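Local coordinates for protein probable alginate O-acetylase AlgJ (Pseudomonas putida, PDB 4O8V) that probably transfers acetyl groups to the O-2 and O-3 positions of mannuronate residues in alginate, acting in an inner membrane complex, at residues H247-P252 and E276-M281; P252-L257 and P290-Q295. One frame throughout, in Å; residues are numbered along the deposited sequence.

Contact 1. Residues H247-P252 and E276-M281; sequences HGPLLP and ERYLPM
A chi1 of -72° sets CG of Tyr-278 opposite its own carbonyl carbon and beside the backbone N, which swings the phenol out from the chain and lays one face of its ring against the pyrrolidine of Pro-249. In this SGNH hydrolase-like domain the tyrosine ends the short 3-10 segment that follows the parallel strand 269-275, and it also begins a type I turn closed by Met-281 N bonding to Tyr-278 O. The main contact is a CH-pi interaction: CD of Pro-249 stands 3.6 Å from the centroid of the Tyr-278 ring, 21° off the normal. It is shifted toward the CB end of the ring, with Pro-249 CD 3.4 Å from Tyr-278 CG. Farther back, Pro-249 CG rests 3.7 Å from Tyr-278 CB, so that the proline covers the root of the side chain as well as the ring. Next to it, CA of Gly-248 approaches Tyr-278 CE1 obliquely at 3.9 Å. Arg-277 CG lies over the opposite face of the phenol, toward its rim, and the guanidinium of the same arginine, salt-bridged to Glu-23, lies with its face toward Tyr-278 CE2. Proline on one face and arginine on the other probably limit how the ring can turn. Its side chain comes within about 6 Å of that of Ser-218, the probable nucleophile, so the contact forms part of the surroundings of the likely active site. A leucine in place of Tyr-278 would lack ring and hydroxyl, and would probably leave Pro-249 CD without an aromatic face and the bridging water without its phenol partner. That water accepts a hydrogen bond from Gly-248 N at 3.0 Å and is hydrogen-bonded to Tyr-278 OH at 3.1 Å.

Contact 2. Residues P252-L257 and P290-Q295; sequences PMLKYL and PQWIAQ
Two helices of the SGNH hydrolase-like protein, 250-257 and the near-C-terminal 290-297, are joined here by one tryptophan that reaches from the second to the first. Between residues 252-257 and 290-295 the nearest CA atoms, those of Leu-254 and Ile-293, are 9.5 Å apart, and the indole of Trp-292 bridges this separation. With CG anti to the backbone N (chi1 -173°), its side chain extends from helix 290-297 and presents the outer rim of the six-membered ring, CZ2, CH2 and CZ3, to the neighbouring helix. Leu-254 and Leu-257, one turn apart, receive this rim. CB of Leu-254 lies 3.9 Å from Trp-292 CZ3, while a methyl carbon of the same leucine, CD2, is 4.0 Å from Trp-292 CH2. The CA of Leu-254 sits at the edge of the indole, in its plane. CB of Leu-257 is likewise near that plane, 4.0 Å from Trp-292 CZ2, and the side chain of Leu-257 crosses that of Trp-292 at about a right angle; CD1 of Leu-257 adds a contact to Trp-292 CZ2 at 4.1 Å. The two leucines therefore meet the indole chiefly along its outer rim. The carbonyl oxygen of Leu-254 comes obliquely to within 3.5 Å of Trp-292 CH2, a van der Waals approach to a carbon; no hydrogen bond links the two segments. Around the contact, Leu-254 also touches Phe-288, whereas Leu-257 packs on Val-45, Thr-48 and Leu-49 of helix 31-51. On its inner side, helix 250-257 reaches the sheet through Met-253, which touches Val-215, Val-270 and Trp-272. Helix 250-257 thus lies in one of the helical layers that flank the parallel sheet in the alpha/beta/alpha SGNH hydrolase fold, with helix 290-297 packed against it from outside.

How the contacts relate
The first segments of both contacts overlap at Pro-252, on helix 250-257, and the contact centres are about 14 Å apart. Contact 1 is made by the loop residues that lead into the helix, contact 2 by the helix itself. Their partners follow in the same order along the chain, 276-281 before 290-295, so the segments alternate. The helix belongs to the crossover connection from strand 239-241 to strand 269-275, which skips over strand 212-215 in the parallel sheet. Beyond that second strand the chain returns first to the entry of this helix, near the probable catalytic residues, and then to its body, where the centre of contact 2 lies about 19 Å from the centre of the chain.

Contact 1. Residues H247-P252 and E276-M281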
loop_
_atom_site.group_PDB
_atom_site.type_symbol
_atom_site.label_atom_id
_atom_site.label_comp_id
_atom_site.label_asym_id
_atom_site.label_seq_id
_atom_site.Cartn_x
_atom_site.Cartn_y
_atom_site.Cartn_z
ATOM N N HIS A 247 0.191 0.135 11.817
ATOM C CA HIS A 247 0.446 1.508 12.241
ATOM C C HIS A 247 0.159 2.503 11.123
ATOM O O HIS A 247 0.506 3.672 11.222
ATOM C CB HIS A 247 1.897 1.666 12.707
ATOM C CG HIS A 247 2.291 0.690 13.770
ATOM N ND1 HIS A 247 1.853 0.795 15.074
ATOM C CD2 HIS A 247 3.070 -0.416 13.722
ATOM C CE1 HIS A 247 2.349 -0.203 15.782
ATOM N NE2 HIS A 247 3.089 -0.952 14.986
ATOM N N GLY A 248 -0.470 2.030 10.057
ATOM C CA GLY A 248 -0.723 2.881 8.913
ATOM C C GLY A 248 0.544 3.088 8.112
ATOM O O GLY A 248 1.586 2.532 8.437
ATOM N N PRO A 249 0.448 3.868 7.034
ATOM C CA PRO A 249 1.529 4.047 6.058
ATOM C C PRO A 249 2.549 5.124 6.437
ATOM O O PRO A 249 3.685 5.076 5.929
ATOM C CB PRO A 249 0.770 4.451 4.788
ATOM C CG PRO A 249 -0.435 5.174 5.308
ATOM C CD PRO A 249 -0.843 4.404 6.547
ATOM N N LEU A 250 2.182 6.056 7.317
ATOM C CA LEU A 250 3.063 7.207 7.614
ATOM C C LEU A 250 4.102 6.902 8.703
ATOM O O LEU A 250 5.296 7.190 8.525
ATOM C CB LEU A 250 2.230 8.437 8.023
ATOM C CG LEU A 250 3.095 9.663 8.374
ATOM C CD1 LEU A 250 3.903 10.130 7.152
ATOM C CD2 LEU A 250 2.221 10.789 8.908
ATOM N N LEU A 251 3.660 6.329 9.825
ATOM C CA LEU A 251 4.570 6.050 10.940
ATOM C C LEU A 251 5.773 5.180 10.541
ATOM O O LEU A 251 6.901 5.465 10.949
ATOM C CB LEU A 251 3.812 5.407 12.114
ATOM C CG LEU A 251 3.371 6.363 13.235
ATOM C CD1 LEU A 251 2.649 7.566 12.672
ATOM C CD2 LEU A 251 2.488 5.654 14.260
ATOM N N PRO A 252 5.559 4.115 9.746
ATOM C CA PRO A 252 6.760 3.402 9.308
ATOM C C PRO A 252 7.681 4.242 8.428
ATOM O O PRO A 252 8.892 4.010 8.478
ATOM C CB PRO A 252 6.199 2.211 8.502
ATOM C CG PRO A 252 4.843 2.003 9.038
ATOM C CD PRO A 252 4.333 3.407 9.337
ATOM N N GLU A 276 -5.236 4.283 -0.312
ATOM C CA GLU A 276 -5.947 5.561 -0.389
ATOM C C GLU A 276 -6.757 5.914 0.868
ATOM O O GLU A 276 -6.817 7.079 1.248
ATOM C CB GLU A 276 -6.856 5.596 -1.625
ATOM C CG GLU A 276 -8.041 4.638 -1.582
ATOM C CD GLU A 276 -9.130 4.969 -2.599
ATOM O OE1 GLU A 276 -9.981 5.846 -2.323
ATOM O OE2 GLU A 276 -9.163 4.330 -3.666
ATOM N N ARG A 277 -7.346 4.920 1.536
ATOM C CA ARG A 277 -8.237 5.191 2.656
ATOM C C ARG A 277 -7.541 5.853 3.847
ATOM O O ARG A 277 -8.207 6.393 4.717
ATOM C CB ARG A 277 -8.917 3.899 3.132
ATOM C CG ARG A 277 -8.005 2.953 3.943
ATOM C CD ARG A 277 -8.768 1.646 4.225
ATOM N NE ARG A 277 -8.132 0.741 5.186
ATOM C CZ ARG A 277 -7.425 -0.329 4.829
ATOM N NH1 ARG A 277 -7.230 -0.590 3.542
ATOM N NH2 ARG A 277 -6.900 -1.128 5.751
ATOM N N TYR A 278 -6.212 5.794 3.884
ATOM C CA TYR A 278 -5.458 6.389 4.992
ATOM C C TYR A 278 -5.267 7.895 4.859
ATOM O O TYR A 278 -4.878 8.547 5.823
ATOM C CB TYR A 278 -4.074 5.736 5.130
ATOM C CG TYR A 278 -4.112 4.328 5.683
ATOM C CD1 TYR A 278 -4.322 4.093 7.044
ATOM C CD2 TYR A 278 -3.955 3.234 4.840
ATOM C CE1 TYR A 278 -4.368 2.799 7.547
ATOM C CE2 TYR A 278 -4.002 1.945 5.330
ATOM C CZ TYR A 278 -4.204 1.729 6.680
ATOM O OH TYR A 278 -4.244 0.429 7.152
ATOM N N LEU A 279 -5.503 8.454 3.673
ATOM C CA LEU A 279 -5.221 9.882 3.474
ATOM C C LEU A 279 -6.086 10.785 4.381
ATOM O O LEU A 279 -5.577 11.744 4.963
ATOM C CB LEU A 279 -5.409 10.278 2.003
ATOM C CG LEU A 279 -4.975 11.718 1.672
ATOM C CD1 LEU A 279 -3.494 11.921 1.919
ATOM C CD2 LEU A 279 -5.325 12.063 0.238
ATOM N N PRO A 280 -7.388 10.478 4.532
ATOM C CA PRO A 280 -8.113 11.365 5.450
ATOM C C PRO A 280 -8.188 10.834 6.880
ATOM O O PRO A 280 -9.113 11.200 7.605
ATOM C CB PRO A 280 -9.498 11.440 4.822
ATOM C CG PRO A 280 -9.680 10.094 4.171
ATOM C CD PRO A 280 -8.308 9.645 3.726
HETATM N N MSE A 281 -7.224 10.007 7.276
HETATM C CA MSE A 281 -7.182 9.457 8.633
HETATM C C MSE A 281 -6.087 10.083 9.492
HETATM O O MSE A 281 -5.013 10.424 9.005
HETATM C CB MSE A 281 -7.009 7.932 8.582
HETATM C CG MSE A 281 -8.222 7.238 7.988
HETATM SE SE MSE A 281 -8.036 5.269 7.812
HETATM C CE MSE A 281 -8.014 4.894 9.742
HETATM O O HOH W 1 -2.533 -0.086 9.692
#

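Contact 2. Residues P252-L257 and P290-Q295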
loop_
_atom_site.group_PDB
_atom_site.type_symbol
_atom_site.label_atom_id
_atom_site.label_comp_id
_atom_site.label_asym_id
_atom_site.label_seq_id
_atom_site.Cartn_x
_atom_site.Cartn_y
_atom_site.Cartn_z
ATOM N N PRO A 252 5.559 4.115 9.746
ATOM C CA PRO A 252 6.760 3.402 9.308
ATOM C C PRO A 252 7.681 4.242 8.428
ATOM O O PRO A 252 8.892 4.010 8.478
ATOM C CB PRO A 252 6.199 2.211 8.502
ATOM C CG PRO A 252 4.843 2.003 9.038
ATOM C CD PRO A 252 4.333 3.407 9.337
HETATM N N MSE A 253 7.148 5.183 7.649
HETATM C CA MSE A 253 8.026 6.045 6.850
HETATM C C MSE A 253 8.813 6.994 7.743
HETATM O O MSE A 253 10.014 7.189 7.531
HETATM C CB MSE A 253 7.249 6.847 5.810
HETATM C CG MSE A 253 8.107 7.853 5.064
HETATM SE SE MSE A 253 9.634 7.043 4.093
HETATM C CE MSE A 253 8.579 6.427 2.619
ATOM N N LEU A 254 8.163 7.578 8.753
ATOM C CA LEU A 254 8.908 8.482 9.651
ATOM C C LEU A 254 9.992 7.718 10.429
ATOM O O LEU A 254 11.114 8.228 10.637
ATOM C CB LEU A 254 7.951 9.206 10.598
ATOM C CG LEU A 254 6.804 9.951 9.899
ATOM C CD1 LEU A 254 5.846 10.556 10.931
ATOM C CD2 LEU A 254 7.359 11.029 8.982
ATOM N N LYS A 255 9.670 6.497 10.846
ATOM C CA LYS A 255 10.650 5.642 11.506
ATOM C C LYS A 255 11.844 5.392 10.597
ATOM O O LYS A 255 12.999 5.502 11.018
ATOM C CB LYS A 255 10.013 4.316 11.924
ATOM C CG LYS A 255 10.973 3.319 12.545
ATOM C CD LYS A 255 10.199 2.210 13.239
ATOM C CE LYS A 255 11.042 0.967 13.433
ATOM N NZ LYS A 255 10.226 -0.120 14.048
ATOM N N TYR A 256 11.561 5.066 9.340
ATOM C CA TYR A 256 12.623 4.828 8.360
ATOM C C TYR A 256 13.558 6.039 8.196
ATOM O O TYR A 256 14.785 5.893 8.168
ATOM C CB TYR A 256 12.021 4.457 6.994
ATOM C CG TYR A 256 13.097 4.237 5.958
ATOM C CD1 TYR A 256 14.013 3.213 6.096
ATOM C CD2 TYR A 256 13.199 5.067 4.854
ATOM C CE1 TYR A 256 15.004 3.017 5.152
ATOM C CE2 TYR A 256 14.185 4.889 3.914
ATOM C CZ TYR A 256 15.075 3.870 4.058
ATOM O OH TYR A 256 16.048 3.698 3.100
ATOM N N LEU A 257 12.983 7.230 8.092
ATOM C CA LEU A 257 13.801 8.434 7.920
ATOM C C LEU A 257 14.721 8.685 9.106
ATOM O O LEU A 257 15.769 9.292 8.950
ATOM C CB LEU A 257 12.919 9.666 7.710
ATOM C CG LEU A 257 12.072 9.648 6.431
ATOM C CD1 LEU A 257 11.150 10.851 6.406
ATOM C CD2 LEU A 257 12.979 9.641 5.210
ATOM N N PRO A 290 8.261 17.743 17.860
ATOM C CA PRO A 290 7.522 18.704 17.032
ATOM C C PRO A 290 8.419 19.515 16.085
ATOM O O PRO A 290 7.983 19.891 14.995
ATOM C CB PRO A 290 6.851 19.612 18.066
ATOM C CG PRO A 290 7.655 19.423 19.325
ATOM C CD PRO A 290 8.046 17.987 19.297
ATOM N N GLN A 291 9.664 19.752 16.481
ATOM C CA GLN A 291 10.586 20.473 15.620
ATOM C C GLN A 291 10.813 19.727 14.316
ATOM O O GLN A 291 10.938 20.337 13.249
ATOM C CB GLN A 291 11.918 20.706 16.332
ATOM C CG GLN A 291 11.853 21.764 17.359
ATOM C CD GLN A 291 13.195 22.407 17.592
ATOM O OE1 GLN A 291 14.226 21.905 17.144
ATOM N NE2 GLN A 291 13.192 23.534 18.277
ATOM N N TRP A 292 10.855 18.401 14.393
ATOM C CA TRP A 292 11.073 17.611 13.199
ATOM C C TRP A 292 9.822 17.570 12.338
ATOM O O TRP A 292 9.894 17.649 11.109
ATOM C CB TRP A 292 11.512 16.202 13.553
ATOM C CG TRP A 292 11.885 15.453 12.322
ATOM C CD1 TRP A 292 12.731 15.873 11.326
ATOM C CD2 TRP A 292 11.422 14.165 11.938
ATOM N NE1 TRP A 292 12.815 14.916 10.345
ATOM C CE2 TRP A 292 12.024 13.855 10.698
ATOM C CE3 TRP A 292 10.552 13.243 12.517
ATOM C CZ2 TRP A 292 11.786 12.653 10.037
ATOM C CZ3 TRP A 292 10.319 12.057 11.860
ATOM C CH2 TRP A 292 10.935 11.770 10.633
ATOM N N ILE A 293 8.663 17.479 12.987
ATOM C CA ILE A 293 7.411 17.512 12.260
ATOM C C ILE A 293 7.326 18.830 11.496
ATOM O O ILE A 293 6.945 18.841 10.325
ATOM C CB ILE A 293 6.201 17.339 13.208
ATOM C CG1 ILE A 293 6.204 15.914 13.775
ATOM C CG2 ILE A 293 4.887 17.649 12.471
ATOM C CD1 ILE A 293 5.169 15.677 14.867
ATOM N N ALA A 294 7.724 19.921 12.151
ATOM C CA ALA A 294 7.687 21.250 11.563
ATOM C C ALA A 294 8.563 21.329 10.316
ATOM O O ALA A 294 8.184 21.948 9.321
ATOM C CB ALA A 294 8.139 22.305 12.577
ATOM N N GLN A 295 9.739 20.714 10.392
ATOM C CA GLN A 295 10.689 20.720 9.278
ATOM C C GLN A 295 10.096 20.054 8.043
ATOM O O GLN A 295 10.234 20.550 6.920
ATOM C CB GLN A 295 11.981 20.008 9.675
ATOM C CG GLN A 295 12.829 20.778 10.643
ATOM C CD GLN A 295 14.233 20.230 10.717
ATOM O OE1 GLN A 295 14.563 19.247 10.044
ATOM N NE2 GLN A 295 15.075 20.863 11.529
#